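Local coordinates for acyl-[acyl-carrier-protein]--UDP-N-acetylglucosamine O-acyltransferase (Helicobacter pylori, PDB 1J2Z) that probably transfers a (3R)-hydroxyacyl chain from acyl carrier protein to the 3-hydroxyl of UDP-N-acetylglucosamine, the first step of lipid A biosynthesis, at residues L112-V117 / H128-N133; H121-G126 / G139-G144. One frame throughout, in Å; residues are numbered along the deposited sequence.

Contact 1 of 2, residues L112-V117 / H128-N133; sequences LLMAYV and HCILAN. With SOG (octyl 1-thio-beta-D-glucopyranoside), chain B.
Leu113 and Leu131 show how a parallel beta-helix stacks like residues from one coil to the next: their side chains lie alongside each other and point the same way into the interior, CD2 of Leu113 resting 3.6 Å from CG of Leu131. In both, CG is placed anti to the carbonyl carbon (chi1 -49° and -52°), and this shared torsion keeps the two branches in step. Val117, which closes the type II turn begun at Met114, crosses Leu131 at about a right angle and brings CG1 to 4.1 Å from its CD1. Three backbone hydrogen bonds hold the parallel strands in register: Leu112 N to Cys129 O, Leu131 N to Leu112 O and Met114 N to Leu131 O.

The opposite face carries Leu112 and Ile130, and Met114 extends over the second coil beside them. Its chain bends at the last torsion (chi3 -133°), which swings CE to 3.7 Å from CG2 of Ile130 and 3.9 Å from CB of Ala132. The Asn133 side chain meets Met114 crosswise, ND2 lying 3.3 Å from Met114 CB. O6 of the thioglucoside sits over the face of this amide, 2.8 Å from ND2, whereas ND2 is hydrogen-bonded to Gln69 of a second subunit; OD1 lies near the plane of the Tyr116 ring, at its edge. Tyr116 OH bonds to the carbonyl of Phe91 of that second subunit. The chemistry thus passes from aliphatic packing between strands to amide and hydroxyl contacts at the turn, where the coils meet a neighbouring subunit and the bound detergent.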
# COMPACT_ATOMS: atom_id res chain seq x y z
N LEU A 112 12.54 -6.21 -11.89
CA LEU A 112 12.39 -6.43 -10.47
C LEU A 112 11.11 -5.72 -10.07
O LEU A 112 10.98 -4.51 -10.26
CB LEU A 112 13.58 -5.84 -9.69
CG LEU A 112 13.38 -5.76 -8.16
CD1 LEU A 112 13.07 -7.14 -7.59
CD2 LEU A 112 14.64 -5.17 -7.52
N LEU A 113 10.14 -6.47 -9.57
CA LEU A 113 8.88 -5.89 -9.12
C LEU A 113 8.89 -6.17 -7.62
O LEU A 113 8.72 -7.32 -7.20
CB LEU A 113 7.67 -6.56 -9.77
CG LEU A 113 7.67 -6.74 -11.30
CD1 LEU A 113 6.30 -7.23 -11.75
CD2 LEU A 113 8.02 -5.44 -11.98
N MET A 114 9.11 -5.13 -6.82
CA MET A 114 9.17 -5.28 -5.37
C MET A 114 7.80 -5.63 -4.79
O MET A 114 6.82 -5.74 -5.53
CB MET A 114 9.72 -4.00 -4.74
CG MET A 114 11.20 -3.79 -5.05
SD MET A 114 11.95 -2.35 -4.26
CE MET A 114 12.82 -1.65 -5.62
N ALA A 115 7.75 -5.81 -3.48
CA ALA A 115 6.52 -6.21 -2.80
C ALA A 115 5.34 -5.26 -2.96
O ALA A 115 5.50 -4.05 -3.12
CB ALA A 115 6.80 -6.45 -1.32
N TYR A 116 4.14 -5.84 -2.91
CA TYR A 116 2.88 -5.12 -3.02
C TYR A 116 2.66 -4.41 -4.36
O TYR A 116 1.81 -3.53 -4.46
CB TYR A 116 2.74 -4.10 -1.88
CG TYR A 116 3.20 -4.59 -0.52
CD1 TYR A 116 4.50 -4.35 -0.09
CD2 TYR A 116 2.34 -5.29 0.33
CE1 TYR A 116 4.94 -4.78 1.16
CE2 TYR A 116 2.77 -5.72 1.59
CZ TYR A 116 4.08 -5.46 1.99
OH TYR A 116 4.55 -5.87 3.22
N VAL A 117 3.43 -4.77 -5.38
CA VAL A 117 3.27 -4.15 -6.69
C VAL A 117 2.08 -4.76 -7.44
O VAL A 117 1.95 -5.98 -7.50
CB VAL A 117 4.54 -4.32 -7.57
CG1 VAL A 117 4.22 -4.00 -9.04
CG2 VAL A 117 5.65 -3.40 -7.08
N HIS A 128 14.64 -4.85 -17.94
CA HIS A 128 15.54 -4.06 -17.10
C HIS A 128 14.83 -2.97 -16.31
O HIS A 128 15.42 -1.94 -16.00
CB HIS A 128 16.63 -3.42 -17.97
CG HIS A 128 17.45 -4.41 -18.73
ND1 HIS A 128 18.38 -5.23 -18.13
CD2 HIS A 128 17.44 -4.75 -20.04
CE1 HIS A 128 18.90 -6.04 -19.04
NE2 HIS A 128 18.35 -5.76 -20.21
N CYS A 129 13.56 -3.20 -15.97
CA CYS A 129 12.80 -2.22 -15.20
C CYS A 129 12.78 -2.55 -13.72
O CYS A 129 13.01 -3.69 -13.31
CB CYS A 129 11.35 -2.16 -15.70
SG CYS A 129 11.13 -1.47 -17.35
N ILE A 130 12.49 -1.53 -12.91
CA ILE A 130 12.40 -1.71 -11.48
C ILE A 130 11.19 -0.94 -10.95
O ILE A 130 11.10 0.27 -11.11
CB ILE A 130 13.67 -1.20 -10.75
CG1 ILE A 130 14.87 -2.07 -11.13
CG2 ILE A 130 13.46 -1.24 -9.25
CD1 ILE A 130 16.19 -1.56 -10.57
N LEU A 131 10.25 -1.67 -10.35
CA LEU A 131 9.07 -1.06 -9.78
C LEU A 131 9.18 -1.30 -8.28
O LEU A 131 9.15 -2.44 -7.83
CB LEU A 131 7.78 -1.70 -10.32
CG LEU A 131 7.54 -1.83 -11.83
CD1 LEU A 131 6.05 -2.01 -12.09
CD2 LEU A 131 8.04 -0.62 -12.56
N ALA A 132 9.31 -0.22 -7.52
CA ALA A 132 9.45 -0.29 -6.06
C ALA A 132 8.17 -0.65 -5.32
O ALA A 132 7.09 -0.73 -5.93
CB ALA A 132 10.00 1.03 -5.52
N ASN A 133 8.29 -0.83 -4.01
CA ASN A 133 7.16 -1.19 -3.15
C ASN A 133 5.87 -0.44 -3.45
O ASN A 133 5.86 0.78 -3.58
CB ASN A 133 7.49 -0.96 -1.66
CG ASN A 133 8.44 -2.01 -1.09
OD1 ASN A 133 8.25 -2.50 0.02
ND2 ASN A 133 9.47 -2.35 -1.85
C1 SOG B . 15.66 0.23 -0.83
C2 SOG B . 16.37 -1.08 -0.43
C3 SOG B . 15.42 -2.27 -0.67
C4 SOG B . 14.17 -2.05 0.19
C5 SOG B . 13.49 -0.72 -0.24
C6 SOG B . 12.25 -0.45 0.61
C1' SOG B . 16.37 2.41 -1.56
C2' SOG B . 15.99 3.67 -0.80
C3' SOG B . 16.51 4.91 -1.50
C4' SOG B . 16.14 6.17 -0.74
C5' SOG B . 16.66 7.41 -1.44
C6' SOG B . 16.17 8.68 -0.76
C7' SOG B . 16.69 9.92 -1.45
C8' SOG B . 16.18 11.16 -0.75
S1 SOG B . 16.53 1.36 -0.60
O2 SOG B . 17.56 -1.25 -1.20
O3 SOG B . 16.05 -3.48 -0.30
O4 SOG B . 13.27 -3.13 0.01
O5 SOG B . 14.44 0.37 -0.06
O6 SOG B . 11.14 -1.13 0.06

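Contact 2 of 2, residues H121-G126 / G139-G144; sequences HDCVIG and GHIEIG. With SOG (octyl 1-thio-beta-D-glucopyranoside), chain C.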
# COMPACT_ATOMS: atom_id res chain seq x y z
N HIS A 121 -4.64 -5.30 -15.77
CA HIS A 121 -4.88 -5.92 -17.07
C HIS A 121 -4.39 -5.06 -18.22
O HIS A 121 -4.42 -3.83 -18.17
CB HIS A 121 -6.38 -6.18 -17.26
CG HIS A 121 -7.20 -4.93 -17.32
ND1 HIS A 121 -7.76 -4.35 -16.20
CD2 HIS A 121 -7.54 -4.13 -18.36
CE1 HIS A 121 -8.41 -3.25 -16.56
NE2 HIS A 121 -8.29 -3.10 -17.86
N ASP A 122 -3.92 -5.73 -19.27
CA ASP A 122 -3.46 -5.08 -20.49
C ASP A 122 -2.22 -4.18 -20.40
O ASP A 122 -1.97 -3.38 -21.29
CB ASP A 122 -4.62 -4.29 -21.10
CG ASP A 122 -5.81 -5.16 -21.41
OD1 ASP A 122 -5.69 -6.07 -22.26
OD2 ASP A 122 -6.88 -4.95 -20.80
N CYS A 123 -1.45 -4.31 -19.32
CA CYS A 123 -0.25 -3.51 -19.20
C CYS A 123 0.89 -4.20 -19.96
O CYS A 123 0.87 -5.41 -20.17
CB CYS A 123 0.16 -3.33 -17.74
SG CYS A 123 -0.88 -2.15 -16.81
N VAL A 124 1.86 -3.41 -20.37
CA VAL A 124 3.01 -3.93 -21.08
C VAL A 124 4.26 -3.34 -20.44
O VAL A 124 4.45 -2.13 -20.44
CB VAL A 124 2.98 -3.53 -22.58
CG1 VAL A 124 4.28 -3.96 -23.25
CG2 VAL A 124 1.80 -4.20 -23.26
N ILE A 125 5.09 -4.22 -19.89
CA ILE A 125 6.33 -3.80 -19.26
C ILE A 125 7.46 -4.43 -20.06
O ILE A 125 7.38 -5.60 -20.45
CB ILE A 125 6.40 -4.29 -17.80
CG1 ILE A 125 5.31 -3.60 -16.97
CG2 ILE A 125 7.78 -4.00 -17.21
CD1 ILE A 125 5.20 -4.10 -15.55
N GLY A 126 8.52 -3.66 -20.31
CA GLY A 126 9.65 -4.15 -21.07
C GLY A 126 10.66 -4.93 -20.25
O GLY A 126 10.30 -5.82 -19.47
N GLY A 139 -5.02 0.02 -15.75
CA GLY A 139 -5.02 -0.73 -16.99
C GLY A 139 -4.44 -0.07 -18.23
O GLY A 139 -4.32 1.15 -18.31
N HIS A 140 -4.06 -0.91 -19.20
CA HIS A 140 -3.54 -0.45 -20.49
C HIS A 140 -2.29 0.42 -20.45
O HIS A 140 -2.11 1.28 -21.31
CB HIS A 140 -4.65 0.32 -21.23
CG HIS A 140 -6.00 -0.31 -21.12
ND1 HIS A 140 -6.42 -1.33 -21.96
CD2 HIS A 140 -7.03 -0.08 -20.27
CE1 HIS A 140 -7.65 -1.69 -21.62
NE2 HIS A 140 -8.04 -0.95 -20.60
N ILE A 141 -1.42 0.20 -19.47
CA ILE A 141 -0.20 1.00 -19.38
C ILE A 141 0.97 0.37 -20.14
O ILE A 141 1.09 -0.86 -20.19
CB ILE A 141 0.19 1.20 -17.90
CG1 ILE A 141 -0.83 2.14 -17.24
CG2 ILE A 141 1.60 1.76 -17.78
CD1 ILE A 141 -0.77 2.16 -15.72
N GLU A 142 1.80 1.21 -20.73
CA GLU A 142 2.97 0.75 -21.48
C GLU A 142 4.22 1.34 -20.85
O GLU A 142 4.35 2.55 -20.70
CB GLU A 142 2.87 1.18 -22.95
CG GLU A 142 1.80 0.44 -23.74
CD GLU A 142 1.58 1.05 -25.12
OE1 GLU A 142 2.51 1.70 -25.65
OE2 GLU A 142 0.47 0.88 -25.68
N ILE A 143 5.15 0.46 -20.49
CA ILE A 143 6.40 0.88 -19.87
C ILE A 143 7.58 0.34 -20.68
O ILE A 143 7.69 -0.86 -20.91
CB ILE A 143 6.48 0.34 -18.42
CG1 ILE A 143 5.37 0.98 -17.58
CG2 ILE A 143 7.85 0.61 -17.81
CD1 ILE A 143 5.27 0.47 -16.17
N GLY A 144 8.46 1.25 -21.12
CA GLY A 144 9.60 0.85 -21.93
C GLY A 144 10.72 0.20 -21.13
O GLY A 144 10.57 -0.06 -19.94
C1 SOG C . -8.43 0.21 -13.22
C2 SOG C . -8.67 -1.17 -13.89
C3 SOG C . -8.60 -2.27 -12.82
C4 SOG C . -7.22 -2.22 -12.17
C5 SOG C . -7.01 -0.82 -11.52
C6 SOG C . -5.63 -0.72 -10.88
C1' SOG C . -9.02 2.48 -13.73
C2' SOG C . -7.97 3.56 -13.91
C3' SOG C . -8.61 4.91 -14.16
C4' SOG C . -7.56 6.00 -14.35
C5' SOG C . -8.21 7.35 -14.61
C6' SOG C . -7.17 8.45 -14.65
C7' SOG C . -7.80 9.80 -14.90
C8' SOG C . -6.74 10.88 -14.94
S1 SOG C . -8.47 1.25 -14.21
O2 SOG C . -9.94 -1.19 -14.53
O3 SOG C . -8.81 -3.54 -13.41
O4 SOG C . -7.11 -3.23 -11.18
O5 SOG C . -7.14 0.20 -12.55
O6 SOG C . -5.66 -1.26 -9.58
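Polar and aromatic contacts gather where His121 and His140 meet. The edge of the His121 ring is directed at the face of His140 in an offset edge-to-face pair, planes at 88° and centroids 5.0 Å apart. A chi1 of 65° sets His121 CG between its backbone N and carbonyl carbon, turning the ring over Gly139, whose CA makes a CH-pi contact with one face. ND1 then reaches O3 of the thioglucoside at 3.1 Å in a weak hydrogen bond. Asp122 runs beside His140 with carboxylate and imidazole planes nearly parallel (7° apart) but offset, OD2 3.4 Å from CE1; Thr98 and Ile102 bind its oxygens.

Backbone hydrogen bonds join the coils from His140 N to His121 O through Val124 N to Ile141 O and Ile143 N to Val124 O, the last two both 2.7 Å. Ile141 N gives its hydrogen to the sulfur of Cys123, SG, at the long distance of 3.6 Å.

Apolar contacts point inward: SG also touches Ile141 CB, and Ile125 CG1 lies 4.1 Å from Ile143 CD1.

Stacked isoleucines beneath paired strands are typical of the left-handed beta-helix of hexapeptide-repeat acyltransferases, and the histidines at its corner belong, by similarity, to the substrate site.

Both contacts join successive coils of one left-handed beta-helix, but on different walls: 112-117 / 128-133 lies in the sheet holding strands 112-113 and 130-131, whereas 121-126 / 139-144 lies in the sheet holding strands 124-125 and 142-143. Strand 124-125 leads directly to 130-131, so the segments alternate along the chain, and the two contacts meet in the interior, where Leu131 CD1 packs 4.1 Å from Ile125 CD1. Contact 1 is buried and its turn borders another subunit; contact 2 is partly buried and touches no other protein chain. Aliphatic side chains fill the interior in both, while one glycoside molecule lies over an asparagine amide in contact 1, and another takes a weak hydrogen bond from an imidazole in contact 2.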